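Local coordinates for protein N5-carboxyaminoimidazole ribonucleotide synthetase (Bacillus anthracis, PDB 3QFF) that probably catalyses the ATP-dependent carboxylation of aminoimidazole ribonucleotide with bicarbonate to N5-carboxyaminoimidazole ribonucleotide, a step of purine biosynthesis, at residues A[17-22]-A[28-33]; A[34-39]-A[297-302]; A[137-142]-A[174-179]; A[199-204]-A[247-252]; A[287-292]-A[314-319]. All coordinates share one frame; numbering follows the deposited sequence.

Interaction 1 of 5, residues A[17-22]-A[28-33]; sequences IGIIGG and MMALAA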
# COMPACT_ATOMS: atom_id res chain seq x y z
N ILE A 17 -0.71 -17.42 2.97
CA ILE A 17 -1.27 -17.00 4.24
C ILE A 17 -2.79 -17.20 4.21
O ILE A 17 -3.49 -16.66 3.32
CB ILE A 17 -0.92 -15.53 4.57
CG1 ILE A 17 0.61 -15.35 4.59
CG2 ILE A 17 -1.57 -15.13 5.89
CD1 ILE A 17 1.06 -13.89 4.64
N GLY A 18 -3.27 -17.96 5.18
CA GLY A 18 -4.69 -18.23 5.34
C GLY A 18 -5.30 -17.36 6.42
O GLY A 18 -4.78 -17.27 7.54
N ILE A 19 -6.42 -16.73 6.09
CA ILE A 19 -7.07 -15.78 6.98
C ILE A 19 -8.48 -16.26 7.34
O ILE A 19 -9.29 -16.56 6.46
CB ILE A 19 -7.15 -14.36 6.35
CG1 ILE A 19 -5.75 -13.88 5.93
CG2 ILE A 19 -7.85 -13.38 7.32
CD1 ILE A 19 -5.72 -12.54 5.16
N ILE A 20 -8.76 -16.35 8.64
CA ILE A 20 -10.10 -16.66 9.12
C ILE A 20 -10.88 -15.36 9.32
O ILE A 20 -10.62 -14.59 10.25
CB ILE A 20 -10.08 -17.51 10.42
CG1 ILE A 20 -9.28 -18.80 10.20
CG2 ILE A 20 -11.52 -17.81 10.91
CD1 ILE A 20 -8.98 -19.55 11.47
N GLY A 21 -11.84 -15.14 8.44
CA GLY A 21 -12.65 -13.93 8.44
C GLY A 21 -12.29 -13.10 7.24
O GLY A 21 -11.12 -12.81 7.01
N GLY A 22 -13.29 -12.72 6.45
CA GLY A 22 -13.04 -12.08 5.16
C GLY A 22 -13.50 -10.65 5.05
O GLY A 22 -13.73 -10.17 3.94
N MET A 28 -7.34 -5.89 3.96
CA MET A 28 -6.15 -5.05 4.12
C MET A 28 -4.88 -5.83 4.50
O MET A 28 -3.78 -5.49 4.03
CB MET A 28 -6.43 -3.89 5.07
CG MET A 28 -7.29 -2.83 4.40
SD MET A 28 -7.74 -1.46 5.46
CE MET A 28 -8.98 -2.17 6.56
N MET A 29 -5.01 -6.88 5.30
CA MET A 29 -3.88 -7.79 5.57
C MET A 29 -3.43 -8.40 4.23
O MET A 29 -2.24 -8.53 3.94
CB MET A 29 -4.31 -8.96 6.48
CG MET A 29 -4.43 -8.69 7.98
SD MET A 29 -4.99 -10.23 8.82
CE MET A 29 -5.33 -9.66 10.48
N ALA A 30 -4.42 -8.82 3.45
CA ALA A 30 -4.17 -9.56 2.22
C ALA A 30 -3.51 -8.68 1.15
O ALA A 30 -2.65 -9.14 0.41
CB ALA A 30 -5.47 -10.18 1.70
N LEU A 31 -3.92 -7.41 1.10
CA LEU A 31 -3.28 -6.44 0.19
C LEU A 31 -1.82 -6.19 0.55
O LEU A 31 -0.96 -6.13 -0.34
CB LEU A 31 -4.07 -5.12 0.15
CG LEU A 31 -5.39 -5.23 -0.65
CD1 LEU A 31 -6.33 -4.08 -0.34
CD2 LEU A 31 -5.11 -5.26 -2.16
N ALA A 32 -1.54 -6.10 1.85
CA ALA A 32 -0.18 -5.93 2.36
C ALA A 32 0.67 -7.16 2.02
O ALA A 32 1.84 -7.05 1.63
CB ALA A 32 -0.23 -5.73 3.90
N ALA A 33 0.08 -8.34 2.19
CA ALA A 33 0.81 -9.60 1.98
C ALA A 33 1.15 -9.78 0.50
O ALA A 33 2.20 -10.30 0.15
CB ALA A 33 -0.02 -10.78 2.49

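Interaction 2 of 5, residues A[34-39]-A[297-302]; sequences KEMGYK and QHIRAI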
# COMPACT_ATOMS: atom_id res chain seq x y z
N LYS A 34 0.22 -9.35 -0.36
CA LYS A 34 0.36 -9.48 -1.81
C LYS A 34 1.54 -8.63 -2.33
O LYS A 34 2.25 -9.05 -3.24
CB LYS A 34 -0.95 -9.09 -2.48
CG LYS A 34 -1.49 -10.12 -3.48
CD LYS A 34 -2.28 -11.21 -2.79
CE LYS A 34 -3.11 -12.01 -3.80
NZ LYS A 34 -2.31 -13.01 -4.55
N GLU A 35 1.76 -7.45 -1.73
CA GLU A 35 2.90 -6.60 -2.14
C GLU A 35 4.22 -7.32 -1.95
O GLU A 35 5.15 -7.14 -2.73
CB GLU A 35 2.90 -5.26 -1.38
CG GLU A 35 1.80 -4.31 -1.87
CD GLU A 35 1.40 -3.24 -0.88
OE1 GLU A 35 2.28 -2.75 -0.12
OE2 GLU A 35 0.19 -2.87 -0.88
N MET A 36 4.28 -8.16 -0.93
CA MET A 36 5.46 -8.92 -0.57
C MET A 36 5.48 -10.30 -1.22
O MET A 36 6.35 -11.11 -0.92
CB MET A 36 5.55 -9.06 0.96
CG MET A 36 6.29 -7.91 1.65
SD MET A 36 6.43 -8.11 3.45
CE MET A 36 4.72 -7.98 3.91
N GLY A 37 4.52 -10.56 -2.10
CA GLY A 37 4.51 -11.76 -2.92
C GLY A 37 3.96 -13.00 -2.24
O GLY A 37 4.30 -14.11 -2.65
N TYR A 38 3.15 -12.82 -1.20
CA TYR A 38 2.42 -13.94 -0.59
C TYR A 38 1.14 -14.27 -1.35
O TYR A 38 0.53 -13.40 -1.99
CB TYR A 38 2.09 -13.65 0.88
CG TYR A 38 3.30 -13.66 1.76
CD1 TYR A 38 3.83 -14.86 2.23
CD2 TYR A 38 3.96 -12.47 2.08
CE1 TYR A 38 4.97 -14.88 3.02
CE2 TYR A 38 5.11 -12.47 2.88
CZ TYR A 38 5.60 -13.68 3.34
OH TYR A 38 6.74 -13.67 4.12
N LYS A 39 0.76 -15.54 -1.29
CA LYS A 39 -0.53 -16.01 -1.78
C LYS A 39 -1.51 -15.98 -0.60
O LYS A 39 -1.09 -16.11 0.54
CB LYS A 39 -0.36 -17.43 -2.35
CG LYS A 39 -1.65 -18.11 -2.81
CD LYS A 39 -1.33 -19.38 -3.64
CE LYS A 39 -2.61 -20.19 -3.92
NZ LYS A 39 -2.34 -21.39 -4.79
N GLN A 297 2.91 -4.69 9.07
CA GLN A 297 3.53 -5.14 10.33
C GLN A 297 3.02 -6.49 10.78
O GLN A 297 3.79 -7.36 11.18
CB GLN A 297 3.35 -4.11 11.46
CG GLN A 297 4.16 -2.84 11.29
CD GLN A 297 5.68 -3.06 11.47
OE1 GLN A 297 6.29 -3.90 10.80
NE2 GLN A 297 6.28 -2.27 12.35
N HIS A 298 1.70 -6.68 10.71
CA HIS A 298 1.08 -7.93 11.15
C HIS A 298 1.58 -9.11 10.32
O HIS A 298 1.90 -10.18 10.88
CB HIS A 298 -0.46 -7.83 11.08
CG HIS A 298 -1.16 -9.06 11.57
ND1 HIS A 298 -1.38 -9.31 12.90
CD2 HIS A 298 -1.68 -10.11 10.90
CE1 HIS A 298 -2.02 -10.46 13.04
NE2 HIS A 298 -2.19 -10.98 11.84
N ILE A 299 1.65 -8.92 9.00
CA ILE A 299 2.18 -9.97 8.12
C ILE A 299 3.64 -10.33 8.48
O ILE A 299 3.97 -11.52 8.64
CB ILE A 299 2.05 -9.59 6.61
CG1 ILE A 299 0.58 -9.48 6.19
CG2 ILE A 299 2.77 -10.63 5.73
CD1 ILE A 299 -0.31 -10.69 6.56
N ARG A 300 4.49 -9.31 8.62
CA ARG A 300 5.90 -9.52 9.00
C ARG A 300 6.01 -10.24 10.33
O ARG A 300 6.85 -11.12 10.47
CB ARG A 300 6.67 -8.21 9.08
CG ARG A 300 6.85 -7.51 7.75
CD ARG A 300 7.26 -6.03 7.94
NE ARG A 300 7.76 -5.45 6.70
CZ ARG A 300 7.00 -4.98 5.70
NH1 ARG A 300 5.68 -5.00 5.78
NH2 ARG A 300 7.58 -4.48 4.60
N ALA A 301 5.18 -9.86 11.30
CA ALA A 301 5.20 -10.43 12.64
C ALA A 301 4.91 -11.94 12.66
O ALA A 301 5.62 -12.72 13.31
CB ALA A 301 4.22 -9.69 13.59
N ILE A 302 3.85 -12.34 11.96
CA ILE A 302 3.46 -13.75 11.96
C ILE A 302 4.38 -14.62 11.08
O ILE A 302 4.55 -15.81 11.35
CB ILE A 302 1.97 -13.97 11.59
CG1 ILE A 302 1.71 -13.58 10.13
CG2 ILE A 302 1.05 -13.22 12.60
CD1 ILE A 302 0.35 -14.01 9.60

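Interaction 3 of 5, residues A[137-142]-A[174-179]; sequences EQLTEA and DEARKL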
# COMPACT_ATOMS: atom_id res chain seq x y z
N GLU A 137 -28.02 -10.17 43.15
CA GLU A 137 -27.36 -9.91 44.43
C GLU A 137 -25.99 -9.26 44.22
O GLU A 137 -25.64 -8.30 44.92
CB GLU A 137 -27.25 -11.18 45.26
CG GLU A 137 -26.52 -11.01 46.61
CD GLU A 137 -27.06 -9.87 47.48
OE1 GLU A 137 -28.30 -9.67 47.53
OE2 GLU A 137 -26.23 -9.17 48.13
N GLN A 138 -25.22 -9.79 43.27
CA GLN A 138 -23.90 -9.25 42.95
C GLN A 138 -23.98 -7.85 42.35
O GLN A 138 -23.11 -7.03 42.62
CB GLN A 138 -23.12 -10.20 42.03
CG GLN A 138 -22.59 -11.43 42.77
CD GLN A 138 -21.69 -12.33 41.93
OE1 GLN A 138 -21.63 -12.20 40.70
NE2 GLN A 138 -21.00 -13.24 42.60
N LEU A 139 -25.01 -7.59 41.55
CA LEU A 139 -25.23 -6.25 41.00
C LEU A 139 -25.52 -5.27 42.13
O LEU A 139 -24.93 -4.19 42.17
CB LEU A 139 -26.36 -6.23 39.96
CG LEU A 139 -26.70 -4.86 39.34
CD1 LEU A 139 -25.46 -4.14 38.76
CD2 LEU A 139 -27.78 -5.01 38.28
N THR A 140 -26.40 -5.66 43.06
CA THR A 140 -26.73 -4.83 44.21
C THR A 140 -25.48 -4.48 45.02
O THR A 140 -25.25 -3.30 45.32
CB THR A 140 -27.81 -5.47 45.10
OG1 THR A 140 -28.98 -5.72 44.32
CG2 THR A 140 -28.18 -4.55 46.25
N GLU A 141 -24.68 -5.50 45.35
CA GLU A 141 -23.44 -5.30 46.09
C GLU A 141 -22.44 -4.42 45.32
O GLU A 141 -21.76 -3.57 45.93
CB GLU A 141 -22.79 -6.65 46.46
CG GLU A 141 -23.43 -7.35 47.67
CD GLU A 141 -22.76 -8.67 48.07
OE1 GLU A 141 -23.43 -9.52 48.70
OE2 GLU A 141 -21.56 -8.87 47.76
N ALA A 142 -22.35 -4.61 44.00
CA ALA A 142 -21.43 -3.84 43.16
C ALA A 142 -21.79 -2.36 43.15
O ALA A 142 -20.92 -1.51 43.38
CB ALA A 142 -21.39 -4.40 41.73
N ASP A 174 -33.02 -0.19 37.23
CA ASP A 174 -34.00 -1.10 36.68
C ASP A 174 -33.62 -1.60 35.29
O ASP A 174 -33.80 -2.79 34.99
CB ASP A 174 -35.39 -0.46 36.66
CG ASP A 174 -36.46 -1.39 37.19
OD1 ASP A 174 -36.51 -1.60 38.42
OD2 ASP A 174 -37.25 -1.93 36.37
N GLU A 175 -33.09 -0.71 34.45
CA GLU A 175 -32.58 -1.11 33.13
C GLU A 175 -31.33 -2.00 33.27
O GLU A 175 -31.11 -2.89 32.44
CB GLU A 175 -32.26 0.13 32.28
CG GLU A 175 -31.89 -0.17 30.82
CD GLU A 175 -31.56 1.09 30.01
OE1 GLU A 175 -31.74 2.21 30.54
OE2 GLU A 175 -31.11 0.96 28.85
N ALA A 176 -30.54 -1.76 34.31
CA ALA A 176 -29.35 -2.55 34.63
C ALA A 176 -29.69 -3.98 35.06
O ALA A 176 -29.07 -4.94 34.60
CB ALA A 176 -28.51 -1.86 35.69
N ARG A 177 -30.68 -4.12 35.96
CA ARG A 177 -31.17 -5.43 36.39
C ARG A 177 -31.61 -6.27 35.20
O ARG A 177 -31.35 -7.47 35.15
CB ARG A 177 -32.33 -5.29 37.38
CG ARG A 177 -31.96 -4.59 38.65
CD ARG A 177 -32.73 -5.11 39.84
NE ARG A 177 -32.30 -4.45 41.07
CZ ARG A 177 -31.26 -4.82 41.80
NH1 ARG A 177 -30.95 -4.16 42.91
NH2 ARG A 177 -30.51 -5.86 41.43
N LYS A 178 -32.28 -5.61 34.25
CA LYS A 178 -32.73 -6.25 33.02
C LYS A 178 -31.54 -6.84 32.27
O LYS A 178 -31.59 -7.97 31.79
CB LYS A 178 -33.46 -5.22 32.13
CG LYS A 178 -34.12 -5.80 30.88
CD LYS A 178 -35.62 -6.02 31.09
CE LYS A 178 -36.27 -6.53 29.81
NZ LYS A 178 -37.75 -6.35 29.85
N LEU A 179 -30.45 -6.07 32.20
CA LEU A 179 -29.23 -6.52 31.53
C LEU A 179 -28.55 -7.66 32.29
O LEU A 179 -28.19 -8.66 31.69
CB LEU A 179 -28.26 -5.34 31.33
CG LEU A 179 -26.99 -5.61 30.52
CD1 LEU A 179 -27.31 -6.04 29.09
CD2 LEU A 179 -26.08 -4.38 30.54

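Interaction 4 of 5, residues A[199-204]-A[247-252]; sequences VIVIRS and VLADEL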
# COMPACT_ATOMS: atom_id res chain seq x y z
N VAL A 199 -2.97 2.62 21.29
CA VAL A 199 -1.62 2.33 20.81
C VAL A 199 -1.65 0.93 20.20
O VAL A 199 -2.20 -0.01 20.81
CB VAL A 199 -0.59 2.35 21.98
CG1 VAL A 199 0.77 1.81 21.52
CG2 VAL A 199 -0.41 3.76 22.54
N ILE A 200 -1.10 0.81 18.99
CA ILE A 200 -0.96 -0.48 18.33
C ILE A 200 0.47 -0.94 18.61
O ILE A 200 1.42 -0.20 18.33
CB ILE A 200 -1.15 -0.39 16.78
CG1 ILE A 200 -2.47 0.31 16.38
CG2 ILE A 200 -1.04 -1.80 16.13
CD1 ILE A 200 -3.73 -0.47 16.69
N VAL A 201 0.60 -2.13 19.18
CA VAL A 201 1.92 -2.73 19.38
C VAL A 201 2.06 -4.02 18.56
O VAL A 201 1.09 -4.79 18.40
CB VAL A 201 2.27 -2.91 20.91
CG1 VAL A 201 1.14 -3.58 21.66
CG2 VAL A 201 3.60 -3.65 21.09
N ILE A 202 3.26 -4.24 18.03
CA ILE A 202 3.54 -5.39 17.19
C ILE A 202 4.67 -6.18 17.82
O ILE A 202 5.68 -5.60 18.20
CB ILE A 202 4.05 -4.97 15.79
CG1 ILE A 202 3.17 -3.88 15.16
CG2 ILE A 202 4.22 -6.23 14.86
CD1 ILE A 202 1.70 -4.29 14.90
N ARG A 203 4.50 -7.50 17.91
CA ARG A 203 5.57 -8.36 18.42
C ARG A 203 5.70 -9.57 17.51
O ARG A 203 4.72 -10.29 17.30
CB ARG A 203 5.32 -8.79 19.87
CG ARG A 203 6.51 -9.52 20.49
CD ARG A 203 6.42 -9.59 22.03
NE ARG A 203 7.48 -10.45 22.58
CZ ARG A 203 7.42 -11.78 22.66
NH1 ARG A 203 6.37 -12.44 22.22
NH2 ARG A 203 8.44 -12.45 23.19
N SER A 204 6.89 -9.79 16.97
CA SER A 204 7.10 -10.89 16.03
C SER A 204 7.27 -12.24 16.74
O SER A 204 7.47 -12.29 17.96
CB SER A 204 8.29 -10.62 15.11
OG SER A 204 9.53 -10.94 15.74
N VAL A 247 4.72 -3.09 28.02
CA VAL A 247 4.62 -4.04 29.13
C VAL A 247 3.56 -5.11 28.85
O VAL A 247 3.81 -6.30 29.05
CB VAL A 247 4.41 -3.35 30.51
CG1 VAL A 247 4.03 -4.36 31.59
CG2 VAL A 247 5.68 -2.63 30.91
N LEU A 248 2.41 -4.68 28.35
CA LEU A 248 1.35 -5.63 27.97
C LEU A 248 1.83 -6.65 26.95
O LEU A 248 1.63 -7.86 27.13
CB LEU A 248 0.14 -4.90 27.40
CG LEU A 248 -0.98 -4.51 28.35
CD1 LEU A 248 -2.08 -3.91 27.52
CD2 LEU A 248 -1.51 -5.71 29.16
N ALA A 249 2.44 -6.17 25.87
CA ALA A 249 2.97 -7.05 24.84
C ALA A 249 3.95 -8.08 25.42
O ALA A 249 3.88 -9.26 25.06
CB ALA A 249 3.63 -6.25 23.72
N ASP A 250 4.84 -7.63 26.31
CA ASP A 250 5.80 -8.53 26.94
C ASP A 250 5.11 -9.52 27.88
O ASP A 250 5.28 -10.73 27.75
CB ASP A 250 6.90 -7.77 27.70
CG ASP A 250 7.78 -8.71 28.55
OD1 ASP A 250 8.55 -9.50 27.97
OD2 ASP A 250 7.69 -8.65 29.80
N GLU A 251 4.33 -9.00 28.82
CA GLU A 251 3.67 -9.82 29.83
C GLU A 251 2.69 -10.85 29.24
O GLU A 251 2.59 -11.97 29.74
CB GLU A 251 2.95 -8.92 30.84
CG GLU A 251 3.90 -8.15 31.76
CD GLU A 251 4.61 -9.06 32.74
OE1 GLU A 251 4.00 -10.05 33.22
OE2 GLU A 251 5.79 -8.78 33.06
N LEU A 252 1.96 -10.46 28.20
CA LEU A 252 1.01 -11.37 27.55
C LEU A 252 1.68 -12.24 26.48
O LEU A 252 1.01 -13.05 25.83
CB LEU A 252 -0.16 -10.58 26.95
CG LEU A 252 -1.02 -9.78 27.95
CD1 LEU A 252 -2.08 -8.97 27.23
CD2 LEU A 252 -1.65 -10.70 29.00

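Interaction 5 of 5, residues A[287-292]-A[314-319]; sequences QDACET and KPVVMV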
# COMPACT_ATOMS: atom_id res chain seq x y z
N GLN A 287 -1.71 3.29 7.39
CA GLN A 287 -1.63 2.97 5.96
C GLN A 287 -1.06 4.10 5.13
O GLN A 287 -0.44 3.85 4.10
CB GLN A 287 -3.02 2.65 5.41
CG GLN A 287 -3.53 1.26 5.73
CD GLN A 287 -4.83 0.99 5.03
OE1 GLN A 287 -5.80 1.77 5.15
NE2 GLN A 287 -4.87 -0.08 4.26
N ASP A 288 -1.32 5.33 5.55
CA ASP A 288 -0.88 6.49 4.77
C ASP A 288 0.13 7.37 5.50
O ASP A 288 0.90 8.09 4.86
CB ASP A 288 -2.10 7.28 4.27
CG ASP A 288 -2.98 6.46 3.33
OD1 ASP A 288 -2.47 6.07 2.25
OD2 ASP A 288 -4.15 6.19 3.67
N ALA A 289 0.16 7.29 6.82
CA ALA A 289 0.94 8.26 7.62
C ALA A 289 2.19 7.70 8.29
O ALA A 289 2.99 8.49 8.82
CB ALA A 289 0.05 8.93 8.65
N CYS A 290 2.35 6.38 8.29
CA CYS A 290 3.51 5.76 8.94
C CYS A 290 4.40 5.06 7.94
O CYS A 290 3.99 4.72 6.83
CB CYS A 290 3.09 4.76 10.02
SG CYS A 290 2.42 5.53 11.48
N GLU A 291 5.63 4.79 8.37
CA GLU A 291 6.61 4.11 7.55
C GLU A 291 6.20 2.67 7.16
O GLU A 291 6.53 2.22 6.06
CB GLU A 291 7.96 4.16 8.27
CG GLU A 291 9.11 3.86 7.38
CD GLU A 291 10.44 4.16 8.03
OE1 GLU A 291 11.38 3.38 7.80
OE2 GLU A 291 10.52 5.17 8.78
N THR A 292 5.48 1.97 8.04
CA THR A 292 4.87 0.66 7.76
C THR A 292 3.43 0.69 8.26
O THR A 292 3.17 1.24 9.32
CB THR A 292 5.57 -0.50 8.54
OG1 THR A 292 6.99 -0.37 8.46
CG2 THR A 292 5.16 -1.87 7.97
N LYS A 314 3.75 11.90 8.60
CA LYS A 314 2.91 13.11 8.51
C LYS A 314 1.74 13.00 9.49
O LYS A 314 1.22 11.90 9.71
CB LYS A 314 2.39 13.29 7.07
CG LYS A 314 1.82 14.71 6.75
CD LYS A 314 2.24 15.18 5.37
CE LYS A 314 1.39 16.36 4.88
NZ LYS A 314 1.71 16.70 3.45
N PRO A 315 1.30 14.14 10.08
CA PRO A 315 0.10 14.10 10.92
C PRO A 315 -1.15 13.72 10.11
O PRO A 315 -1.25 14.04 8.92
CB PRO A 315 0.02 15.53 11.48
CG PRO A 315 1.44 16.04 11.44
CD PRO A 315 2.01 15.43 10.18
N VAL A 316 -2.10 13.05 10.76
CA VAL A 316 -3.21 12.43 10.05
C VAL A 316 -4.49 12.43 10.89
O VAL A 316 -4.45 12.30 12.13
CB VAL A 316 -2.85 10.97 9.58
CG1 VAL A 316 -2.34 10.12 10.76
CG2 VAL A 316 -4.03 10.27 8.85
N VAL A 317 -5.62 12.61 10.22
CA VAL A 317 -6.92 12.31 10.82
C VAL A 317 -7.56 11.25 9.98
O VAL A 317 -7.84 11.46 8.79
CB VAL A 317 -7.85 13.57 10.89
CG1 VAL A 317 -9.25 13.20 11.36
CG2 VAL A 317 -7.24 14.61 11.83
N MET A 318 -7.79 10.08 10.58
CA MET A 318 -8.57 9.06 9.94
C MET A 318 -10.03 9.32 10.24
O MET A 318 -10.38 9.59 11.40
CB MET A 318 -8.19 7.66 10.44
CG MET A 318 -8.94 6.58 9.66
SD MET A 318 -9.58 5.23 10.62
CE MET A 318 -10.85 6.02 11.63
N VAL A 319 -10.88 9.28 9.21
CA VAL A 319 -12.32 9.36 9.42
C VAL A 319 -13.00 8.11 8.88
O VAL A 319 -12.77 7.71 7.74
CB VAL A 319 -12.97 10.60 8.75
CG1 VAL A 319 -14.34 10.87 9.39
CG2 VAL A 319 -12.10 11.81 8.92

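Interaction 1 of 5, residues A[17-22]-A[28-33]
A33 N donates to M29 O over 2.9 Å, a bond within helix 24-35 that sets these two residues one turn apart on the helix face turned to strand 16-20. Strand, glycine turn and helix open the beta-alpha-beta unit that continues into strand 39-44, in the Rossmann-like N-terminal domain of the enzyme. The strand and helix segments run almost exactly antiparallel, at 172°, with their axes 10.1 Å apart, and two of the three helix residues that touch the strand are alanines. No hydrogen bond crosses; the contact is made of carbon. I17 and I19, alternate residues of the strand, send the same branch across. In I19, CG1 stands anti to the carbonyl carbon (chi1 -55°), and the extended chi2 carries CD1 toward the helix. Beyond the strand the chain turns at its glycines; G21, with G23 and G26, is consistent with a Rossmann-type glycine pattern, although the bound ADP sits in a pocket built from later parts of the chain. T80 of the neighbouring strand and H298 of helix 294-303 close over M29, so this small layer is buried. I17 CD1 lies 3.9 Å from A33 CB, and nearer the strand's C-terminal end I19 CD1 rests against two helix residues, 4.1 Å from M29 CB and 4.2 Å from A30 CB.

Interaction 2 of 5, residues A[34-39]-A[297-302]
M36 and Y38 meet I299 and R300 in a buried, largely apolar contact between the turn that ends helix 24-35 and helix 294-303, bringing the N-terminal domain against a helix that follows much later in the chain. The turn is a Schellman motif: G37, at positive phi, is its C-prime residue, with G37 N bonded to K34 O at 3.0 Å and Y38 N returning to A33 O. M36 and Y38, flanking the glycine, both direct their side chains toward helix 294-303 and share I299. M36 meets both helix residues. Its chain bends at the sulfur (chi3 -66°), which sets CE 3.8 Å from I299 CG2 while SD rides 3.8 Å above the guanidinium plane of R300, toward the rim of the group. CE comes nearer still to that group, 3.6 Å from R300 NH1, and the two side chains cross at about a right angle. Beside them the Y38 ring brings CE2 to 4.1 Å from I299 CG2, so one methyl serves both residues of the turn; Y38 OH bonds to I11 O. Y340 and L341 of the second subunit pack on R300 and M36. With no hydrogen bond across it, the contact probably rests on dispersion, with some polarisation of the thioether by the arginine's charge, while R300 NH1 has its hydrogen bond with G296 O.

Interaction 3 of 5, residues A[137-142]-A[174-179]
A176 and R177 are the residues of helix 173-182 that meet helix 136-146, the first through its methyl and backbone, the second through its backbone N, its CG and its guanidinium. At A176 the partner is L139, whose CD2 enters beside the helix backbone, 4.1 Å from A176 CB and 3.9 Å from A176 C. L139 holds CG anti to its backbone N (chi1 179°), which carries CD2 toward the other helix; the L139 side chain is about 13 Å from the bound ADP. The same methyl carries on to R177, lying 3.8 Å from R177 N, so the apolar part of the contact is a leucine tip lodged against a helix turn. From there R177 bends at chi2 and reaches T140, where NH1 donates to T140 OG1 at 2.9 Å. The bond is fairly straight, with an N-H...O angle of 155°, and the hydroxyl sits at the edge of the guanidinium, close to its plane. T140 OG1 is also bonded to Q136 O one turn back, which fixes the hydroxyl's rotation, and R177 NH2 bonds to Q136 OE1, so T140 and Q136, both of the first helix, hold the guanidinium by two of its nitrogens. Further on, L179 turns toward the sheet and touches L152 and T154. The two helix segments cross at 139° between their directions, side by side over the four-stranded antiparallel sheet of the ATP-grasp domain, where L139 and A176 both rest on L152 of strand 150-154.

Interaction 4 of 5, residues A[199-204]-A[247-252]
V201 faces A249 with both of its methyls, fork against single methyl, where strand 195-203, in the ATP-grasp part of the large antiparallel sheet, packs against helix 235-251. CG2 is the nearer prong, 3.7 Å from A249 CB, and CG1 lies at 4.2 Å from the same atom. The orientation follows from chi1 of 49°, which puts CG1 between the backbone N and the carbonyl carbon and CG2 anti to the N, so the two branches straddle the alanine methyl unequally. Having only that methyl, A249 lets the helix come close: the CA atoms of V201 and A249 are 7.0 Å apart. R203, two residues on and pointing to the same side of the strand, is oriented differently. Its chain is extended from CG to NE and crosses the helix at about a right angle, its CD passing the backbone rather than a side chain, and its NH1 is hydrogen-bonded to L254 O in the link to the next strand. I202, between them, faces the other way and packs on Q297 and A301 of helix 294-303, so the sheet is sandwiched by a helix on each face here. D250 OD1 is 5.6 Å from R203 NE, not in contact, so any electrostatic attraction is probably weak. What the arginine does touch is the helix carbonyl, with R203 CD 4.0 Å from A249 O.

Interaction 5 of 5, residues A[287-292]-A[314-319]
A289 CB is pressed against two atoms at the start of strand 316-322 and in the loop just before it, V316 CG1 and K314 O, each 3.4 Å away. The first is tighter than ordinary van der Waals contact between carbons, and V316 CB lies 3.7 Å from A289 CB. Strand 316-322 lies in the large antiparallel sheet between 223-229 and 354-361; the end of short helix 286-289 is set against its opening residues, where the CA atoms of A289 and K314 approach to 5.3 Å. V316 turns CG1 between its backbone N and carbonyl carbon (chi1 54°), and this is the methyl that meets the alanine. The cost of this close fit is polar: K314 O is buried under the A289 methyl and has no hydrogen-bond partner in the model. The looser side begins at the K314 side chain, which leaves the contact altogether and runs, partly exposed, toward the dimer interface. On the helix side D288 also turns elsewhere, its OD2 bonded to H342 and N359. The lysine's charge partner belongs to the other chain of the dimer, where K314 NZ meets OE2 of E291 of the second subunit in an intersubunit salt bridge.

Interactions 1, 2, 4 and 5 are buried and carry no hydrogen bond across them; interaction 3, far out in the ATP-grasp domain, its centre about 42 Å from that of interaction 1, is only partly buried and has the one cross-contact hydrogen bond. Helix 24-35 serves interactions 1 and 2, the first within the N-terminal domain, the second handing it on to helix 294-303. That helix in turn packs on I202 of interaction 4 and, through Q297 and R300, on T292 of interaction 5. Interactions 4 and 5 bear on strands of the same large sheet. The second subunit touches interactions 1, 2 and 5, but neither 3 nor 4.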